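Local coordinates for protein intracellular serine protease (PDB 4ZOQ) that cleaves peptide bonds sequence-specifically as a subtilisin-like serine protease (family S8) acting on class II lanthipeptides, at residues Trp11-Ile16 against Pro266-Ser270; Leu288-Tyr293 against Ala336-Met340. One frame throughout, in Å; residues are numbered along the deposited sequence.

Interaction 1 of 2, residues Trp11-Ile16 against Pro266-Ser270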
loop_
_atom_site.group_PDB
_atom_site.type_symbol
_atom_site.label_atom_id
_atom_site.label_comp_id
_atom_site.label_asym_id
_atom_site.label_seq_id
_atom_site.Cartn_x
_atom_site.Cartn_y
_atom_site.Cartn_z
ATOM N N TRP B 11 15.662 -7.131 11.688
ATOM C CA TRP B 11 15.864 -8.294 10.837
ATOM C C TRP B 11 17.078 -9.068 11.306
ATOM O O TRP B 11 18.066 -8.489 11.743
ATOM C CB TRP B 11 16.057 -7.894 9.375
ATOM C CG TRP B 11 14.913 -7.156 8.749
ATOM C CD1 TRP B 11 13.695 -6.935 9.286
ATOM C CD2 TRP B 11 14.897 -6.562 7.443
ATOM N NE1 TRP B 11 12.919 -6.215 8.413
ATOM C CE2 TRP B 11 13.634 -5.980 7.272
ATOM C CE3 TRP B 11 15.833 -6.453 6.413
ATOM C CZ2 TRP B 11 13.283 -5.296 6.103
ATOM C CZ3 TRP B 11 15.475 -5.790 5.251
ATOM C CH2 TRP B 11 14.214 -5.218 5.108
ATOM N N GLY B 12 17.006 -10.389 11.184
ATOM C CA GLY B 12 18.099 -11.252 11.577
ATOM C C GLY B 12 19.290 -11.117 10.654
ATOM O O GLY B 12 20.423 -11.297 11.104
ATOM N N LEU B 13 19.041 -10.868 9.361
ATOM C CA LEU B 13 20.124 -10.619 8.394
ATOM C C LEU B 13 21.111 -11.802 8.339
ATOM O O LEU B 13 22.253 -11.661 7.885
ATOM C CB LEU B 13 20.868 -9.312 8.728
ATOM C CG LEU B 13 20.118 -7.963 8.717
ATOM C CD1 LEU B 13 21.028 -6.873 9.168
ATOM C CD2 LEU B 13 19.613 -7.613 7.315
ATOM N N ASP B 14 20.652 -12.963 8.810
ATOM C CA ASP B 14 21.476 -14.167 8.936
ATOM C C ASP B 14 22.785 -13.921 9.712
ATOM O O ASP B 14 23.778 -14.628 9.519
ATOM C CB ASP B 14 21.781 -14.718 7.539
ATOM C CG ASP B 14 22.183 -16.173 7.557
ATOM O OD1 ASP B 14 21.999 -16.839 8.604
ATOM O OD2 ASP B 14 22.670 -16.659 6.511
ATOM N N GLY B 15 22.791 -12.921 10.589
ATOM C CA GLY B 15 23.988 -12.606 11.350
ATOM C C GLY B 15 25.073 -11.876 10.556
ATOM O O GLY B 15 26.093 -11.494 11.111
ATOM N N ILE B 16 24.870 -11.681 9.259
ATOM C CA ILE B 16 25.874 -11.004 8.436
ATOM C C ILE B 16 25.823 -9.502 8.679
ATOM O O ILE B 16 24.901 -8.817 8.240
ATOM C CB ILE B 16 25.685 -11.263 6.922
ATOM C CG1 ILE B 16 25.608 -12.764 6.626
ATOM C CG2 ILE B 16 26.796 -10.583 6.132
ATOM C CD1 ILE B 16 25.004 -13.101 5.263
ATOM N N PRO B 266 22.086 -13.413 1.428
ATOM C CA PRO B 266 21.490 -14.750 1.506
ATOM C C PRO B 266 20.003 -14.695 1.157
ATOM O O PRO B 266 19.428 -13.606 1.129
ATOM C CB PRO B 266 21.707 -15.143 2.968
ATOM C CG PRO B 266 21.688 -13.872 3.674
ATOM C CD PRO B 266 22.298 -12.836 2.761
ATOM N N LYS B 267 19.388 -15.836 0.868
ATOM C CA LYS B 267 17.968 -15.835 0.579
ATOM C C LYS B 267 17.160 -15.341 1.756
ATOM O O LYS B 267 17.580 -15.467 2.900
ATOM C CB LYS B 267 17.479 -17.202 0.140
ATOM C CG LYS B 267 17.911 -17.559 -1.284
ATOM C CD LYS B 267 17.482 -18.999 -1.620
ATOM C CE LYS B 267 18.619 -19.994 -1.480
ATOM N NZ LYS B 267 18.099 -21.378 -1.692
ATOM N N GLY B 268 16.021 -14.715 1.460
ATOM C CA GLY B 268 15.237 -14.076 2.497
ATOM C C GLY B 268 15.376 -12.569 2.419
ATOM O O GLY B 268 14.672 -11.850 3.130
ATOM N N TYR B 269 16.348 -12.100 1.627
ATOM C CA TYR B 269 16.560 -10.673 1.406
ATOM C C TYR B 269 16.875 -10.409 -0.048
ATOM O O TYR B 269 17.393 -11.289 -0.745
ATOM C CB TYR B 269 17.681 -10.115 2.298
ATOM C CG TYR B 269 17.468 -10.442 3.754
ATOM C CD1 TYR B 269 16.542 -9.730 4.522
ATOM C CD2 TYR B 269 18.177 -11.471 4.365
ATOM C CE1 TYR B 269 16.319 -10.046 5.854
ATOM C CE2 TYR B 269 17.972 -11.782 5.705
ATOM C CZ TYR B 269 17.040 -11.066 6.443
ATOM O OH TYR B 269 16.841 -11.369 7.773
ATOM N N SER B 270 16.543 -9.198 -0.507
ATOM C CA SER B 270 16.862 -8.772 -1.872
ATOM C C SER B 270 17.011 -7.249 -1.962
ATOM O O SER B 270 16.316 -6.473 -1.286
ATOM C CB SER B 270 15.814 -9.257 -2.878
ATOM O OG SER B 270 16.186 -8.942 -4.222
#
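Tyr269 packs its ring with one face under Leu13 CD2 and obliquely beside Trp11. Tyr269 CE1 is 3.7 Å from Trp11 CE3, but the two rings are slid apart: their planes are inclined by only 26°, yet the centroids stand 5.7 Å from one another, so there is little overlap. Trp11 reaches this place because its CG sits beside the backbone N (chi1 -60°). The Leu13 CD2 methyl over the tyrosine face is looser, at 4.3 Å from Tyr269 CE1. At the far end of the ring the phenol oxygen takes the backbone N-H of Leu13, with Leu13 N to Tyr269 OH 2.8 Å and an N-H...O angle of 148°. The same oxygen bonds to Asp60, whose carboxylate also holds the backbone N of Gly12, so the Gly12 backbone and the phenol share one anchor. Pro266 to Tyr269 form a type II beta turn with Gly268 at its third position; it leads into strand 269-272, which pairs antiparallel with strand 246-249 in this subtilisin-type domain. At the start of that turn, the Pro266 ring is a bump fitted into the hollow between Asp14 and Ile16. Ile16 CD1 meets Pro266 CD tip to tip at 3.7 Å, while Asp14 CB passes Pro266 CG at 4.0 Å. Two overlapping turns, closed by Gly15 N to Gly12 O and Ile16 N to Leu13 O, carry Asp14 and Ile16. The indole also touches Leu247 and Thr249 of strand 246-249 and Asn95 and Ile96 of helix 86-97.

Interaction 2 of 2, residues Leu288-Tyr293 against Ala336-Met340; sequences LVISEY and ALKMM
This is a buried, largely apolar contact in which Ala336 and Leu337 of helix 333-338, with Met340 just after it at the C-terminal end of the modelled chain, pack on Leu288, Val289, Glu292 and Tyr293 of the long helix 275-297. No hydrogen bond crosses it. Val289 spreads its two methyls over separate partners: CG2 rests on Ala336 CB at 4.1 Å, and CG1 faces Met340 SD at 3.9 Å. Met340 then bends at its last torsion (chi3 74°), which lays CE against the helix backbone, 3.6 Å from Tyr293 N, whose own bond runs to Val289 O. That methyl also lies near the plane of the Tyr293 ring, at its edge, and against the aliphatic part of Glu292, 3.7 Å from Glu292 CG. In Glu292, CG stands anti to the backbone N (chi1 177°), and a bend at chi2 brings the carboxylate to Leu337, with OE1 3.4 Å from Leu337 CD2, while OE2 forms a salt bridge to Arg296, one turn further along the helix. Leu337 CD2 also approaches Leu288 O from another side, at 4.0 Å, and its other methyl, CD1, reaches Leu288 CD1 more loosely at 4.4 Å. Cut back to alanine, Glu292 would probably leave Arg296 without its carboxylate mate and Leu337 CD2 and Met340 CE with less cover. Helix 303-313 adds Ile309 on Val289 and Ser313 on Ala336. A long central helix of this kind, carrying the predicted catalytic Ser276 in its first turn and flanked at its far end by C-terminal helices, belongs to the subtilase fold.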
loop_
_atom_site.group_PDB
_atom_site.type_symbol
_atom_site.label_atom_id
_atom_site.label_comp_id
_atom_site.label_asym_id
_atom_site.label_seq_id
_atom_site.Cartn_x
_atom_site.Cartn_y
_atom_site.Cartn_z
ATOM N N LEU B 288 3.448 3.218 14.163
ATOM C CA LEU B 288 4.229 3.580 15.345
ATOM C C LEU B 288 3.576 4.714 16.148
ATOM O O LEU B 288 3.533 4.651 17.378
ATOM C CB LEU B 288 5.659 3.970 14.963
ATOM C CG LEU B 288 6.655 2.846 14.707
ATOM C CD1 LEU B 288 8.070 3.443 14.605
ATOM C CD2 LEU B 288 6.569 1.797 15.832
ATOM N N VAL B 289 3.073 5.737 15.448
ATOM C CA VAL B 289 2.436 6.881 16.093
ATOM C C VAL B 289 1.166 6.432 16.811
ATOM O O VAL B 289 0.946 6.792 17.971
ATOM C CB VAL B 289 2.106 7.985 15.087
ATOM C CG1 VAL B 289 1.130 8.999 15.691
ATOM C CG2 VAL B 289 3.380 8.667 14.640
ATOM N N ILE B 290 0.356 5.615 16.138
ATOM C CA ILE B 290 -0.842 5.098 16.763
ATOM C C ILE B 290 -0.476 4.317 18.039
ATOM O O ILE B 290 -1.093 4.515 19.086
ATOM C CB ILE B 290 -1.658 4.200 15.796
ATOM C CG1 ILE B 290 -2.291 5.044 14.684
ATOM C CG2 ILE B 290 -2.761 3.451 16.562
ATOM C CD1 ILE B 290 -2.757 4.284 13.493
ATOM N N SER B 291 0.554 3.472 17.963
ATOM C CA SER B 291 0.984 2.691 19.118
ATOM C C SER B 291 1.404 3.619 20.273
ATOM O O SER B 291 0.920 3.483 21.400
ATOM C CB SER B 291 2.141 1.775 18.727
ATOM O OG SER B 291 1.743 0.858 17.716
ATOM N N GLU B 292 2.251 4.608 19.986
ATOM C CA GLU B 292 2.658 5.497 21.058
ATOM C C GLU B 292 1.464 6.266 21.646
ATOM O O GLU B 292 1.317 6.371 22.866
ATOM C CB GLU B 292 3.704 6.491 20.591
ATOM C CG GLU B 292 4.067 7.452 21.685
ATOM C CD GLU B 292 5.492 7.909 21.614
ATOM O OE1 GLU B 292 6.369 7.083 21.263
ATOM O OE2 GLU B 292 5.732 9.094 21.920
ATOM N N TYR B 293 0.606 6.783 20.777
ATOM C CA TYR B 293 -0.510 7.605 21.237
ATOM C C TYR B 293 -1.452 6.796 22.132
ATOM O O TYR B 293 -1.897 7.267 23.177
ATOM C CB TYR B 293 -1.279 8.171 20.037
ATOM C CG TYR B 293 -2.333 9.187 20.398
ATOM C CD1 TYR B 293 -3.574 8.799 20.909
ATOM C CD2 TYR B 293 -2.075 10.554 20.250
ATOM C CE1 TYR B 293 -4.553 9.756 21.239
ATOM C CE2 TYR B 293 -3.030 11.521 20.581
ATOM C CZ TYR B 293 -4.263 11.115 21.071
ATOM O OH TYR B 293 -5.191 12.068 21.404
ATOM N N ALA B 336 8.855 11.777 13.987
ATOM C CA ALA B 336 7.431 11.645 14.278
ATOM C C ALA B 336 7.202 11.410 15.759
ATOM O O ALA B 336 6.366 12.074 16.383
ATOM C CB ALA B 336 6.818 10.497 13.457
ATOM N N LEU B 337 7.968 10.483 16.322
ATOM C CA LEU B 337 7.851 10.131 17.739
ATOM C C LEU B 337 8.393 11.285 18.596
ATOM O O LEU B 337 7.862 11.591 19.671
ATOM C CB LEU B 337 8.593 8.810 18.033
ATOM C CG LEU B 337 8.052 7.515 17.399
ATOM C CD1 LEU B 337 8.962 6.371 17.698
ATOM C CD2 LEU B 337 6.648 7.171 17.898
ATOM N N LYS B 338 9.424 11.950 18.086
ATOM C CA LYS B 338 10.061 13.026 18.833
ATOM C C LYS B 338 9.107 14.209 18.977
ATOM O O LYS B 338 9.124 14.920 19.992
ATOM C CB LYS B 338 11.347 13.460 18.134
ATOM C CG LYS B 338 12.225 14.407 18.903
ATOM C CD LYS B 338 13.326 14.970 17.986
ATOM C CE LYS B 338 13.270 16.495 17.929
ATOM N NZ LYS B 338 14.112 17.060 16.829
ATOM N N MET B 339 8.216 14.389 18.010
ATOM C CA MET B 339 7.259 15.479 18.167
ATOM C C MET B 339 6.041 15.130 18.978
ATOM O O MET B 339 5.158 15.958 19.133
ATOM C CB MET B 339 6.787 16.026 16.851
ATOM C CG MET B 339 7.777 16.923 16.179
ATOM S SD MET B 339 6.792 17.914 15.046
ATOM C CE MET B 339 5.299 16.879 14.933
ATOM N N MET B 340 5.999 13.916 19.507
ATOM C CA MET B 340 4.906 13.529 20.382
ATOM C C MET B 340 5.286 13.717 21.854
ATOM O O MET B 340 4.503 13.392 22.755
ATOM C CB MET B 340 4.513 12.071 20.122
ATOM C CG MET B 340 3.905 11.810 18.776
ATOM S SD MET B 340 3.587 10.042 18.579
ATOM C CE MET B 340 2.168 9.860 19.663
#

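How the interactions relate
Near the N terminus, residues 11-16 precede helix 24-30 and the strands of the central sheet. The chain then builds most of the protease domain before returning at 266-270, where interaction 1 closes a loop of 249 residues. Strand 269-272 runs almost directly into helix 275-297. Interaction 2 opens on the later part of this helix and closes at the C-terminal end, a short loop of 42 residues that includes helix 303-313. The two loops therefore follow in series. Their centres are 28 Å apart and their nearest atoms about 12 Å: one ties the N-terminal segment to the strand pair, the other the C-terminal helix to the long helix.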